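Local coordinates for protein D-isomer specific 2-hydroxyacid dehydrogenase NAD-binding (Xanthobacter autotrophicus, PDB 4XA8) that binds NADPH and probably acts as an oxidoreductase that interconverts D-2-hydroxyacids and their 2-oxoacids, at residues 14-19 with 263-268; 24-29 with 33-38; 70-75 with 303-308; 147-152 with 161-166; 219-224 with 241-246. One frame throughout, in Å; residues are numbered along the deposited sequence.

Contact 1: 14-19 with 263-268; sequences SAVDIG and VEPLPV
The pyrrolidine ring of P265 presents its CD–CG side to A15: CD lies 3.8 Å from A15 CB, and CG is 3.7 Å from A15 O. V16 comes in beside it with a single methyl. With chi1 at -60°, CG1 stands anti to the carbonyl carbon of V16 and is carried across to E264 CB at 4.1 Å and to P265 CD at 4.2 Å. No hydrogen bond joins the two segments; the contact is van der Waals packing, mostly carbon on carbon, with the A15 carbonyl oxygen set against the ring, only 138 Å² in all. The peptide bond between E264 and P265 is cis, which turns the chain there. The carboxylate of E264, at the end of an extended chain, faces other partners, its OE2 accepting from the backbone N of F261. The side chain of E264 lies about 7 Å from that of D259, a residue seen to contact NADPH. Residues 14-19 follow the first strand of one domain and 263-268 follow a strand of the Rossmann-type NAD-binding domain, so the contact bridges the two domains that characterise D-2-hydroxyacid dehydrogenases. An ST turn shapes the first loop: S14 OG accepts from V16 N at 3.0 Å and donates to D17 OD2 at 2.5 Å, using the oxygen's anti lone pair. These two bonds fix the hydroxyl and brace the turn that carries A15 and V16. The second subunit adds to the interface: Y136 of that chain hydrogen-bonds to A15 O, and its W134 packs against V16, P265 and L266.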
# COMPACT_ATOMS: atom_id res chain seq x y z
N SER A 14 12.16 -14.43 22.26
CA SER A 14 11.83 -14.38 20.83
C SER A 14 13.00 -13.82 20.01
O SER A 14 13.61 -12.85 20.40
CB SER A 14 10.58 -13.55 20.59
OG SER A 14 10.35 -13.40 19.18
N ALA A 15 13.31 -14.44 18.87
CA ALA A 15 14.32 -13.86 17.94
C ALA A 15 13.71 -12.83 17.00
O ALA A 15 14.45 -12.17 16.24
CB ALA A 15 14.97 -14.98 17.13
N VAL A 16 12.38 -12.68 17.03
CA VAL A 16 11.67 -11.82 16.07
C VAL A 16 10.84 -10.71 16.76
O VAL A 16 10.04 -10.05 16.13
CB VAL A 16 10.82 -12.64 15.05
CG1 VAL A 16 11.70 -13.57 14.24
CG2 VAL A 16 9.75 -13.47 15.74
N ASP A 17 11.06 -10.50 18.06
CA ASP A 17 10.31 -9.52 18.86
C ASP A 17 11.28 -8.88 19.84
O ASP A 17 12.26 -9.49 20.23
CB ASP A 17 9.17 -10.17 19.66
CG ASP A 17 8.12 -10.87 18.80
OD1 ASP A 17 7.13 -10.20 18.42
OD2 ASP A 17 8.25 -12.11 18.58
N ILE A 18 11.03 -7.63 20.21
CA ILE A 18 11.95 -6.88 21.05
C ILE A 18 11.58 -7.07 22.53
O ILE A 18 10.60 -6.47 23.03
CB ILE A 18 11.91 -5.37 20.75
CG1 ILE A 18 12.25 -5.10 19.27
CG2 ILE A 18 12.90 -4.64 21.67
CD1 ILE A 18 11.64 -3.82 18.69
N GLY A 19 12.42 -7.83 23.23
CA GLY A 19 12.18 -8.16 24.67
C GLY A 19 11.89 -6.96 25.55
O GLY A 19 10.93 -6.95 26.32
N VAL A 263 13.20 -20.01 7.74
CA VAL A 263 14.00 -19.72 8.94
C VAL A 263 13.99 -18.20 9.18
O VAL A 263 14.18 -17.45 8.23
CB VAL A 263 15.45 -20.21 8.77
CG1 VAL A 263 16.30 -19.86 10.01
CG2 VAL A 263 15.46 -21.72 8.53
N GLU A 264 13.70 -17.79 10.41
CA GLU A 264 13.57 -16.36 10.79
C GLU A 264 14.32 -16.02 12.07
O GLU A 264 14.23 -16.77 13.07
CB GLU A 264 12.09 -16.04 11.01
CG GLU A 264 11.22 -16.22 9.77
CD GLU A 264 9.74 -15.98 10.07
OE1 GLU A 264 9.42 -15.77 11.25
OE2 GLU A 264 8.89 -16.04 9.14
N PRO A 265 15.03 -14.90 12.13
CA PRO A 265 15.25 -13.98 11.03
C PRO A 265 15.86 -14.68 9.80
O PRO A 265 16.64 -15.64 9.93
CB PRO A 265 16.22 -12.98 11.60
CG PRO A 265 16.19 -13.15 13.09
CD PRO A 265 15.66 -14.49 13.39
N LEU A 266 15.50 -14.22 8.63
CA LEU A 266 16.01 -14.78 7.36
C LEU A 266 17.52 -14.78 7.29
O LEU A 266 18.14 -13.73 7.41
CB LEU A 266 15.46 -13.98 6.19
CG LEU A 266 15.80 -14.48 4.79
CD1 LEU A 266 15.20 -15.82 4.50
CD2 LEU A 266 15.40 -13.44 3.73
N PRO A 267 18.15 -15.96 7.10
CA PRO A 267 19.59 -15.94 7.20
C PRO A 267 20.28 -15.02 6.18
O PRO A 267 19.76 -14.80 5.08
CB PRO A 267 19.97 -17.41 6.99
CG PRO A 267 18.80 -18.15 7.58
CD PRO A 267 17.62 -17.33 7.10
N VAL A 268 21.44 -14.51 6.55
CA VAL A 268 22.17 -13.55 5.71
C VAL A 268 22.41 -14.04 4.27
O VAL A 268 22.35 -13.26 3.32
CB VAL A 268 23.54 -13.15 6.33
CG1 VAL A 268 23.39 -12.90 7.84
CG2 VAL A 268 24.63 -14.17 6.04

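Contact 2: 24-29 with 33-38; sequences SALQAA and LDVRIA
Q27 reaches L33 through a chi1 of -72°, which sets CG anti to its carbonyl carbon, and an extended chain beyond CG that carries the amide from the helix to the L33 carbonyl. There NE2 donates to L33 O at 3.0 Å. The carbonyl is met almost head-on, with a C=O to donor angle of 160°, but the oxygen lies out of the amide plane of Q27 and the N-H is bent toward it at 139°, a serviceable rather than a straight bond. On its way the chain passes obliquely over V35, whose CG2 touches Q27 CG and NE2, each at 3.8 Å. The same methyl faces L26 CB at 4.2 Å, and L33 CD2 approaches that CB at 4.3 Å, so L33 and V35 share one backbone-near carbon of the helix. D34 and R36 point away from the helix: NE and NH2 of R36 both grip D34 OD2, the NH2 bond being 2.8 Å long, and NH2 also forms a salt bridge with E51. The contact closes the second half of a beta-alpha-beta unit, in which strand 9-13 leads through helix 19-29 to strand 34-37 at one margin of the five-stranded parallel sheet. A leucine in place of Q27 would probably leave the L33 carbonyl without this side-chain donor, and the turn less firmly tied to the helix. The single amide bond thus gives an otherwise apolar contact its one directional link, while the D34–R36 pair, facing away, takes no part in holding the helix.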
# COMPACT_ATOMS: atom_id res chain seq x y z
N SER A 24 8.67 -3.55 29.38
CA SER A 24 8.11 -2.26 29.79
C SER A 24 6.60 -2.29 29.91
O SER A 24 6.03 -1.79 30.87
CB SER A 24 8.48 -1.19 28.79
OG SER A 24 9.87 -0.98 28.90
N ALA A 25 5.96 -2.89 28.91
CA ALA A 25 4.51 -3.01 28.86
C ALA A 25 3.97 -3.91 29.98
O ALA A 25 2.99 -3.57 30.66
CB ALA A 25 4.09 -3.54 27.48
N LEU A 26 4.62 -5.04 30.19
CA LEU A 26 4.22 -5.97 31.26
C LEU A 26 4.41 -5.37 32.67
O LEU A 26 3.52 -5.43 33.51
CB LEU A 26 5.00 -7.27 31.10
CG LEU A 26 4.53 -8.14 29.94
CD1 LEU A 26 5.64 -9.16 29.66
CD2 LEU A 26 3.22 -8.84 30.26
N GLN A 27 5.54 -4.71 32.89
CA GLN A 27 5.77 -4.05 34.18
C GLN A 27 4.94 -2.78 34.38
O GLN A 27 4.73 -2.40 35.51
CB GLN A 27 7.26 -3.79 34.37
CG GLN A 27 8.00 -5.08 34.65
CD GLN A 27 9.51 -4.92 34.78
OE1 GLN A 27 10.08 -3.87 34.45
NE2 GLN A 27 10.16 -5.96 35.24
N ALA A 28 4.47 -2.16 33.31
CA ALA A 28 3.50 -1.05 33.41
C ALA A 28 2.17 -1.57 33.90
O ALA A 28 1.59 -1.04 34.86
CB ALA A 28 3.34 -0.32 32.06
N ALA A 29 1.70 -2.62 33.24
CA ALA A 29 0.47 -3.32 33.57
C ALA A 29 0.50 -4.07 34.91
O ALA A 29 -0.54 -4.23 35.55
CB ALA A 29 0.13 -4.29 32.46
N LEU A 33 6.24 -6.90 38.58
CA LEU A 33 6.27 -8.25 38.00
C LEU A 33 7.71 -8.41 37.56
O LEU A 33 8.29 -7.47 37.03
CB LEU A 33 5.32 -8.39 36.80
CG LEU A 33 5.42 -9.70 35.98
CD1 LEU A 33 4.97 -10.88 36.80
CD2 LEU A 33 4.61 -9.65 34.69
N ASP A 34 8.29 -9.58 37.81
CA ASP A 34 9.68 -9.86 37.47
C ASP A 34 9.70 -10.46 36.07
O ASP A 34 9.14 -11.54 35.85
CB ASP A 34 10.25 -10.88 38.47
CG ASP A 34 11.76 -11.10 38.32
OD1 ASP A 34 12.42 -10.41 37.50
OD2 ASP A 34 12.28 -11.95 39.05
N VAL A 35 10.32 -9.75 35.15
CA VAL A 35 10.33 -10.11 33.74
C VAL A 35 11.78 -10.28 33.43
O VAL A 35 12.60 -9.38 33.69
CB VAL A 35 9.73 -9.02 32.81
CG1 VAL A 35 9.73 -9.51 31.36
CG2 VAL A 35 8.32 -8.63 33.21
N ARG A 36 12.12 -11.44 32.89
CA ARG A 36 13.47 -11.76 32.56
C ARG A 36 13.53 -12.08 31.08
O ARG A 36 12.77 -12.94 30.58
CB ARG A 36 13.93 -12.94 33.39
CG ARG A 36 13.71 -12.75 34.88
CD ARG A 36 14.08 -14.00 35.64
NE ARG A 36 13.75 -13.83 37.04
CZ ARG A 36 13.98 -14.73 37.99
NH1 ARG A 36 14.53 -15.91 37.70
NH2 ARG A 36 13.64 -14.44 39.24
N ILE A 37 14.41 -11.38 30.38
CA ILE A 37 14.54 -11.53 28.93
C ILE A 37 15.63 -12.54 28.68
O ILE A 37 16.79 -12.31 29.06
CB ILE A 37 14.86 -10.19 28.25
CG1 ILE A 37 13.69 -9.22 28.49
CG2 ILE A 37 15.05 -10.36 26.73
CD1 ILE A 37 14.04 -7.75 28.21
N ALA A 38 15.27 -13.67 28.07
CA ALA A 38 16.25 -14.68 27.68
C ALA A 38 16.88 -14.22 26.39
O ALA A 38 16.17 -13.70 25.51
CB ALA A 38 15.60 -16.03 27.47

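Contact 3: 70-75 with 303-308; sequences NLKLVI and RIEAGE
I304 lays CG1 and CD1 against K72: CD1 is 3.5 Å from the backbone O of K72, and CG1 sits 4.1 Å from K72 CB. A chi1 of -158° places CG1 anti to the backbone N, and this swing carries the longer branch to the strand entrance. The other branch, CG2, meets L73 CD2 at 4.4 Å, so one isoleucine spans two consecutive residues of the facing chain. Alongside, the aliphatic part of K72 nears E305, with CD 4.5 Å from OE2. K72 NZ stays 5.4 Å from that oxygen, too far for a salt bridge, although the opposite charges probably attract weakly. The partner of E305 OE2 is R53, on the next strand. Further out, the helix ends just beyond the contact in a Schellman motif, with E308 N bonded to R303 O at 2.8 Å and a weak bond from G307 N to I304 O; G307 has the positive phi (70°) that favours glycine. R303 points elsewhere, into a salt bridge with E299 one turn back. The contact docks the end of the C-terminal helix 290-306 on the five-stranded parallel sheet of the first domain: I304 also touches Y54 of strand 52-57 and P94 just before strand 95-97, while L73 packs on T96, so the helix end rests on 73-76, on neighbouring strand 52-57 and on the loop leading into 95-97.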
# COMPACT_ATOMS: atom_id res chain seq x y z
N ASN A 70 9.23 -25.24 37.46
CA ASN A 70 8.00 -24.73 38.10
C ASN A 70 7.09 -23.89 37.18
O ASN A 70 6.16 -23.20 37.64
CB ASN A 70 8.40 -23.91 39.33
CG ASN A 70 9.18 -24.71 40.32
OD1 ASN A 70 8.89 -25.88 40.54
ND2 ASN A 70 10.19 -24.10 40.94
N LEU A 71 7.36 -23.94 35.87
CA LEU A 71 6.49 -23.31 34.85
C LEU A 71 5.02 -23.75 35.01
O LEU A 71 4.70 -24.97 35.14
CB LEU A 71 6.99 -23.72 33.47
CG LEU A 71 6.77 -22.88 32.24
CD1 LEU A 71 7.27 -21.47 32.49
CD2 LEU A 71 7.51 -23.58 31.11
N LYS A 72 4.14 -22.75 35.01
CA LYS A 72 2.69 -22.93 35.21
C LYS A 72 1.85 -22.52 34.00
O LYS A 72 0.66 -22.89 33.92
CB LYS A 72 2.26 -22.13 36.45
CG LYS A 72 2.95 -22.62 37.75
CD LYS A 72 2.00 -22.65 38.94
CE LYS A 72 2.56 -23.52 40.07
NZ LYS A 72 1.51 -24.24 40.85
N LEU A 73 2.46 -21.76 33.08
CA LEU A 73 1.76 -21.07 32.01
C LEU A 73 2.74 -20.75 30.87
O LEU A 73 3.82 -20.20 31.10
CB LEU A 73 1.12 -19.78 32.55
CG LEU A 73 0.39 -18.88 31.54
CD1 LEU A 73 -0.75 -19.65 30.90
CD2 LEU A 73 -0.14 -17.61 32.21
N VAL A 74 2.36 -21.13 29.65
CA VAL A 74 3.05 -20.67 28.44
C VAL A 74 2.14 -19.77 27.63
O VAL A 74 0.93 -20.04 27.52
CB VAL A 74 3.52 -21.85 27.57
CG1 VAL A 74 4.10 -21.35 26.25
CG2 VAL A 74 4.54 -22.64 28.33
N ILE A 75 2.72 -18.71 27.08
CA ILE A 75 2.02 -17.78 26.22
C ILE A 75 2.79 -17.66 24.91
O ILE A 75 3.95 -17.29 24.90
CB ILE A 75 1.87 -16.36 26.85
CG1 ILE A 75 1.34 -16.41 28.29
CG2 ILE A 75 0.95 -15.51 25.97
CD1 ILE A 75 2.41 -16.30 29.37
N ARG A 303 -5.03 -15.44 37.00
CA ARG A 303 -5.94 -16.60 36.97
C ARG A 303 -5.23 -17.91 37.32
O ARG A 303 -5.73 -18.69 38.12
CB ARG A 303 -6.65 -16.73 35.64
CG ARG A 303 -7.73 -15.68 35.45
CD ARG A 303 -8.08 -15.46 33.99
NE ARG A 303 -9.27 -14.62 33.82
CZ ARG A 303 -10.49 -15.06 33.54
NH1 ARG A 303 -11.48 -14.21 33.41
NH2 ARG A 303 -10.74 -16.37 33.41
N ILE A 304 -4.06 -18.13 36.72
CA ILE A 304 -3.30 -19.35 36.97
C ILE A 304 -2.92 -19.39 38.47
O ILE A 304 -3.01 -20.44 39.10
CB ILE A 304 -2.07 -19.49 36.00
CG1 ILE A 304 -1.63 -20.95 35.89
CG2 ILE A 304 -0.88 -18.68 36.45
CD1 ILE A 304 -2.49 -21.78 34.97
N GLU A 305 -2.57 -18.24 39.03
CA GLU A 305 -2.22 -18.13 40.45
C GLU A 305 -3.41 -18.22 41.43
O GLU A 305 -3.21 -18.45 42.62
CB GLU A 305 -1.42 -16.85 40.70
CG GLU A 305 -0.09 -16.79 39.96
CD GLU A 305 0.97 -17.77 40.46
OE1 GLU A 305 2.17 -17.42 40.40
OE2 GLU A 305 0.64 -18.89 40.91
N ALA A 306 -4.63 -18.06 40.93
CA ALA A 306 -5.83 -18.27 41.74
C ALA A 306 -6.57 -19.56 41.36
O ALA A 306 -7.64 -19.84 41.90
CB ALA A 306 -6.76 -17.08 41.63
N GLY A 307 -6.01 -20.34 40.44
CA GLY A 307 -6.62 -21.60 40.03
C GLY A 307 -7.89 -21.40 39.23
O GLY A 307 -8.81 -22.22 39.29
N GLU A 308 -7.95 -20.29 38.50
CA GLU A 308 -9.07 -20.03 37.61
C GLU A 308 -8.68 -20.42 36.20
O GLU A 308 -7.50 -20.37 35.84
CB GLU A 308 -9.45 -18.56 37.66
CG GLU A 308 -9.63 -18.04 39.07
CD GLU A 308 -10.26 -16.67 39.10
OE1 GLU A 308 -10.07 -15.91 38.13
OE2 GLU A 308 -10.93 -16.36 40.11

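Contact 4: 147-152 with 161-166; sequences VGVLGL and LELARH
V147 to L150 run as a regular extended strand, so V147 and V149 direct their side chains to the helix while a CB on G148, between them, would point away. After L150 the backbone turns at G151, whose phi of 115° would jam a side chain against the preceding carbonyl. Across from the strand, 161-165 is helical, and the nearest CA atoms, those of V147 and L163, are 8.4 Å apart. L163 and the two valines bridge this distance with their side chains. A chi1 of -71° sets CG of L163 anti to the carbonyl carbon, and CD1 alone makes the contact, touching two valine methyls: V149 CG2 at 3.8 Å and V147 CG1 at 3.9 Å. The leucine crosses V147 at about a right angle and V149 more obliquely. All three residues are buried and no polar group joins the segments. At the end of the helix H166 folds back, its ND1 donating to E162 O at 3.2 Å with an angle of 166° and the oxygen in the ring plane. E162 OE1 pairs with R165 NH2 of the second subunit, and R165 NH2 with E162 OE1 of that subunit, placing this end of the helix at the dimer interface. The strand, glycine turn and helix match the Rossmann pattern GxGxxG beginning at G151, and L152 and G156 are among the residues seen to contact NADPH. Strand 146-150 lies between 169-174 and 201-204 in the parallel sheet, helix 154-165 leads on to 169-174, whose V170 touches L163, and helix 103-119 contributes V115 to both V147 and L163 and L112 to L163.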
# COMPACT_ATOMS: atom_id res chain seq x y z
N VAL A 147 -7.00 -11.10 -8.51
CA VAL A 147 -6.23 -11.24 -7.24
C VAL A 147 -6.88 -12.45 -6.52
O VAL A 147 -8.11 -12.49 -6.33
CB VAL A 147 -6.36 -10.00 -6.32
CG1 VAL A 147 -5.54 -10.12 -5.04
CG2 VAL A 147 -6.01 -8.70 -7.06
N GLY A 148 -6.06 -13.43 -6.20
CA GLY A 148 -6.48 -14.66 -5.58
C GLY A 148 -5.99 -14.68 -4.13
O GLY A 148 -4.77 -14.58 -3.88
N VAL A 149 -6.90 -14.89 -3.19
CA VAL A 149 -6.52 -15.10 -1.77
C VAL A 149 -6.60 -16.62 -1.44
O VAL A 149 -7.69 -17.21 -1.52
CB VAL A 149 -7.47 -14.29 -0.86
CG1 VAL A 149 -7.12 -14.45 0.62
CG2 VAL A 149 -7.43 -12.84 -1.21
N LEU A 150 -5.45 -17.24 -1.16
CA LEU A 150 -5.34 -18.64 -0.83
C LEU A 150 -5.51 -18.79 0.68
O LEU A 150 -4.61 -18.48 1.44
CB LEU A 150 -4.00 -19.18 -1.36
CG LEU A 150 -3.71 -20.64 -1.22
CD1 LEU A 150 -4.52 -21.45 -2.23
CD2 LEU A 150 -2.22 -20.87 -1.45
N GLY A 151 -6.69 -19.23 1.11
CA GLY A 151 -7.04 -19.43 2.52
C GLY A 151 -8.13 -18.47 2.89
O GLY A 151 -7.95 -17.27 2.70
N LEU A 152 -9.30 -18.98 3.34
CA LEU A 152 -10.41 -18.08 3.70
C LEU A 152 -10.96 -18.33 5.08
O LEU A 152 -12.18 -18.35 5.29
CB LEU A 152 -11.55 -18.18 2.67
CG LEU A 152 -11.26 -17.79 1.23
CD1 LEU A 152 -12.47 -18.19 0.36
CD2 LEU A 152 -10.96 -16.30 1.07
N LEU A 161 -12.61 -9.76 1.38
CA LEU A 161 -13.70 -8.77 1.39
C LEU A 161 -13.17 -7.35 1.23
O LEU A 161 -13.77 -6.53 0.48
CB LEU A 161 -14.51 -8.83 2.70
CG LEU A 161 -15.38 -10.08 2.86
CD1 LEU A 161 -15.88 -10.21 4.32
CD2 LEU A 161 -16.51 -10.05 1.86
N GLU A 162 -12.07 -7.03 1.90
CA GLU A 162 -11.50 -5.67 1.79
C GLU A 162 -10.96 -5.39 0.39
O GLU A 162 -11.16 -4.31 -0.16
CB GLU A 162 -10.38 -5.42 2.81
CG GLU A 162 -9.89 -3.96 2.84
CD GLU A 162 -10.96 -2.92 3.20
OE1 GLU A 162 -11.89 -3.23 4.00
OE2 GLU A 162 -10.85 -1.76 2.70
N LEU A 163 -10.28 -6.37 -0.18
CA LEU A 163 -9.82 -6.26 -1.58
C LEU A 163 -10.94 -6.02 -2.59
O LEU A 163 -10.81 -5.21 -3.54
CB LEU A 163 -9.02 -7.49 -1.96
CG LEU A 163 -7.64 -7.67 -1.33
CD1 LEU A 163 -7.10 -9.07 -1.61
CD2 LEU A 163 -6.66 -6.63 -1.84
N ALA A 164 -12.08 -6.67 -2.38
CA ALA A 164 -13.19 -6.49 -3.27
C ALA A 164 -13.74 -5.08 -3.24
O ALA A 164 -14.18 -4.61 -4.29
CB ALA A 164 -14.28 -7.51 -3.00
N ARG A 165 -13.59 -4.35 -2.13
CA ARG A 165 -14.00 -2.95 -2.08
C ARG A 165 -13.21 -2.06 -2.99
O ARG A 165 -13.70 -1.01 -3.40
CB ARG A 165 -13.91 -2.37 -0.67
CG ARG A 165 -14.73 -3.12 0.36
CD ARG A 165 -14.58 -2.48 1.75
NE ARG A 165 -14.48 -1.02 1.69
CZ ARG A 165 -15.49 -0.16 1.86
NH1 ARG A 165 -16.72 -0.59 2.13
NH2 ARG A 165 -15.28 1.15 1.77
N HIS A 166 -11.97 -2.45 -3.29
CA HIS A 166 -11.12 -1.71 -4.20
C HIS A 166 -11.30 -2.01 -5.71
O HIS A 166 -10.57 -1.44 -6.55
CB HIS A 166 -9.68 -1.85 -3.70
CG HIS A 166 -9.47 -1.11 -2.44
ND1 HIS A 166 -9.89 -1.58 -1.21
CD2 HIS A 166 -8.99 0.14 -2.22
CE1 HIS A 166 -9.65 -0.66 -0.28
NE2 HIS A 166 -9.10 0.38 -0.88

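Contact 5: 219-224 with 241-246; sequences ERLAHL and EAALIA
L221 supplies the apolar contact from its side with a single methyl, CD1, which settles on the backbone of the second helix where A243 joins L244. It lies 3.6 Å from A243 C and 3.6 Å from L244 N, with A243 CB at 3.8 Å and L244 CB at 4.4 Å. A leucine tip thus rests on the peptide link, and the small side chain of A243 probably allows this close approach. With chi1 at -69°, CG stands anti to the carbonyl carbon of L221, which extends the branch toward the second helix, where the CA of L244 is 7.5 Å from the CA of L221. No hydrogen bond joins the segments; backbone and capping-region bonds serve each helix. N217 OD1 accepts from R220 N and D240 OD1 from A243 N, near the beginnings of the two helices, while E241 OE2 turns outward to E262 N. Toward the end of the first, H223 N bonds to R220 O at 3.1 Å. In the ring contacts, H223 lies with one face over the carbonyl of E219, O being 3.4 Å above the plane and offset toward the rim. In the NAD-binding domain, helix 218-223 precedes strand 228-232, and helix 241-250 is the crossover helix between parallel strands 228-232 and 253-258, a beta-alpha-beta unit. L221 and L244 both pack on F230 and I253 of these adjacent strands, while L244 also reaches L258.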
# COMPACT_ATOMS: atom_id res chain seq x y z
N GLU A 219 4.93 -27.98 -8.10
CA GLU A 219 3.79 -28.28 -8.95
C GLU A 219 2.69 -27.19 -8.91
O GLU A 219 2.15 -26.80 -9.96
CB GLU A 219 3.21 -29.63 -8.54
CG GLU A 219 2.07 -30.13 -9.41
CD GLU A 219 1.49 -31.41 -8.86
OE1 GLU A 219 2.29 -32.34 -8.66
OE2 GLU A 219 0.28 -31.47 -8.60
N ARG A 220 2.37 -26.70 -7.72
CA ARG A 220 1.33 -25.66 -7.54
C ARG A 220 1.77 -24.30 -8.03
O ARG A 220 0.97 -23.55 -8.62
CB ARG A 220 0.90 -25.54 -6.09
CG ARG A 220 -0.28 -26.44 -5.73
CD ARG A 220 0.11 -27.87 -5.72
NE ARG A 220 -0.95 -28.78 -5.30
CZ ARG A 220 -1.01 -29.40 -4.12
NH1 ARG A 220 -0.12 -29.18 -3.17
NH2 ARG A 220 -1.98 -30.28 -3.88
N LEU A 221 3.01 -23.93 -7.73
CA LEU A 221 3.57 -22.72 -8.27
C LEU A 221 3.53 -22.66 -9.83
O LEU A 221 3.33 -21.58 -10.43
CB LEU A 221 5.00 -22.52 -7.79
CG LEU A 221 5.24 -22.19 -6.30
CD1 LEU A 221 6.74 -22.23 -6.02
CD2 LEU A 221 4.66 -20.83 -5.93
N ALA A 222 3.78 -23.81 -10.47
CA ALA A 222 3.75 -23.89 -11.91
C ALA A 222 2.34 -23.67 -12.49
O ALA A 222 2.22 -23.31 -13.66
CB ALA A 222 4.33 -25.21 -12.37
N HIS A 223 1.28 -23.82 -11.69
CA HIS A 223 -0.09 -23.54 -12.15
C HIS A 223 -0.41 -22.07 -12.28
O HIS A 223 -1.33 -21.70 -12.99
CB HIS A 223 -1.10 -24.12 -11.17
CG HIS A 223 -1.13 -25.61 -11.14
ND1 HIS A 223 -1.13 -26.37 -12.28
CD2 HIS A 223 -1.23 -26.47 -10.10
CE1 HIS A 223 -1.20 -27.65 -11.95
NE2 HIS A 223 -1.26 -27.73 -10.63
N LEU A 224 0.30 -21.24 -11.53
CA LEU A 224 0.20 -19.81 -11.69
C LEU A 224 0.57 -19.41 -13.10
O LEU A 224 1.42 -20.05 -13.70
CB LEU A 224 1.14 -19.12 -10.71
CG LEU A 224 0.78 -19.22 -9.23
CD1 LEU A 224 1.97 -18.76 -8.40
CD2 LEU A 224 -0.47 -18.37 -8.96
N GLU A 241 10.15 -23.00 -0.01
CA GLU A 241 10.98 -21.83 -0.26
C GLU A 241 11.93 -22.08 -1.43
O GLU A 241 12.12 -21.21 -2.27
CB GLU A 241 11.75 -21.43 1.00
CG GLU A 241 12.40 -20.04 0.95
CD GLU A 241 12.64 -19.43 2.34
OE1 GLU A 241 13.82 -19.24 2.74
OE2 GLU A 241 11.63 -19.10 3.01
N ALA A 242 12.47 -23.30 -1.52
CA ALA A 242 13.38 -23.66 -2.59
C ALA A 242 12.66 -23.49 -3.93
O ALA A 242 13.19 -22.86 -4.85
CB ALA A 242 13.89 -25.08 -2.42
N ALA A 243 11.45 -24.00 -4.01
CA ALA A 243 10.68 -23.93 -5.26
C ALA A 243 10.30 -22.48 -5.63
O ALA A 243 10.28 -22.12 -6.79
CB ALA A 243 9.42 -24.79 -5.17
N LEU A 244 9.98 -21.69 -4.62
CA LEU A 244 9.71 -20.26 -4.81
C LEU A 244 10.92 -19.52 -5.40
O LEU A 244 10.81 -18.77 -6.36
CB LEU A 244 9.26 -19.61 -3.47
CG LEU A 244 9.02 -18.09 -3.55
CD1 LEU A 244 7.88 -17.73 -4.48
CD2 LEU A 244 8.74 -17.49 -2.17
N ILE A 245 12.09 -19.75 -4.85
CA ILE A 245 13.28 -19.12 -5.37
C ILE A 245 13.52 -19.52 -6.80
O ILE A 245 13.87 -18.68 -7.61
CB ILE A 245 14.50 -19.43 -4.48
CG1 ILE A 245 14.38 -18.62 -3.18
CG2 ILE A 245 15.81 -19.08 -5.18
CD1 ILE A 245 15.16 -19.22 -2.04
N ALA A 246 13.28 -20.80 -7.10
CA ALA A 246 13.45 -21.30 -8.46
C ALA A 246 12.50 -20.61 -9.44
O ALA A 246 12.92 -20.15 -10.51
CB ALA A 246 13.30 -22.82 -8.51

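In the fold
The five contacts divide between two domains. Contacts 2 and 3, with centres 16 Å apart, both pack helices on the five-stranded sheet, whereas contacts 4 and 5, 21 Å apart, lie in the NAD-binding domain. Contact 1 spans the two domains and touches both groups: G19 C meets I37 CD1 at 3.5 Å and L266 CD1 meets E241 OE1 at 4.1 Å. No NADPH is bound to this chain, yet contact 4 holds L152 of its site and the side chain of V149 lies about 4 Å from G156, while the side chain of L244 in contact 5 is about 11 Å from that of D259. Contacts 1 and 4, with centres 29 Å apart, both meet the second subunit.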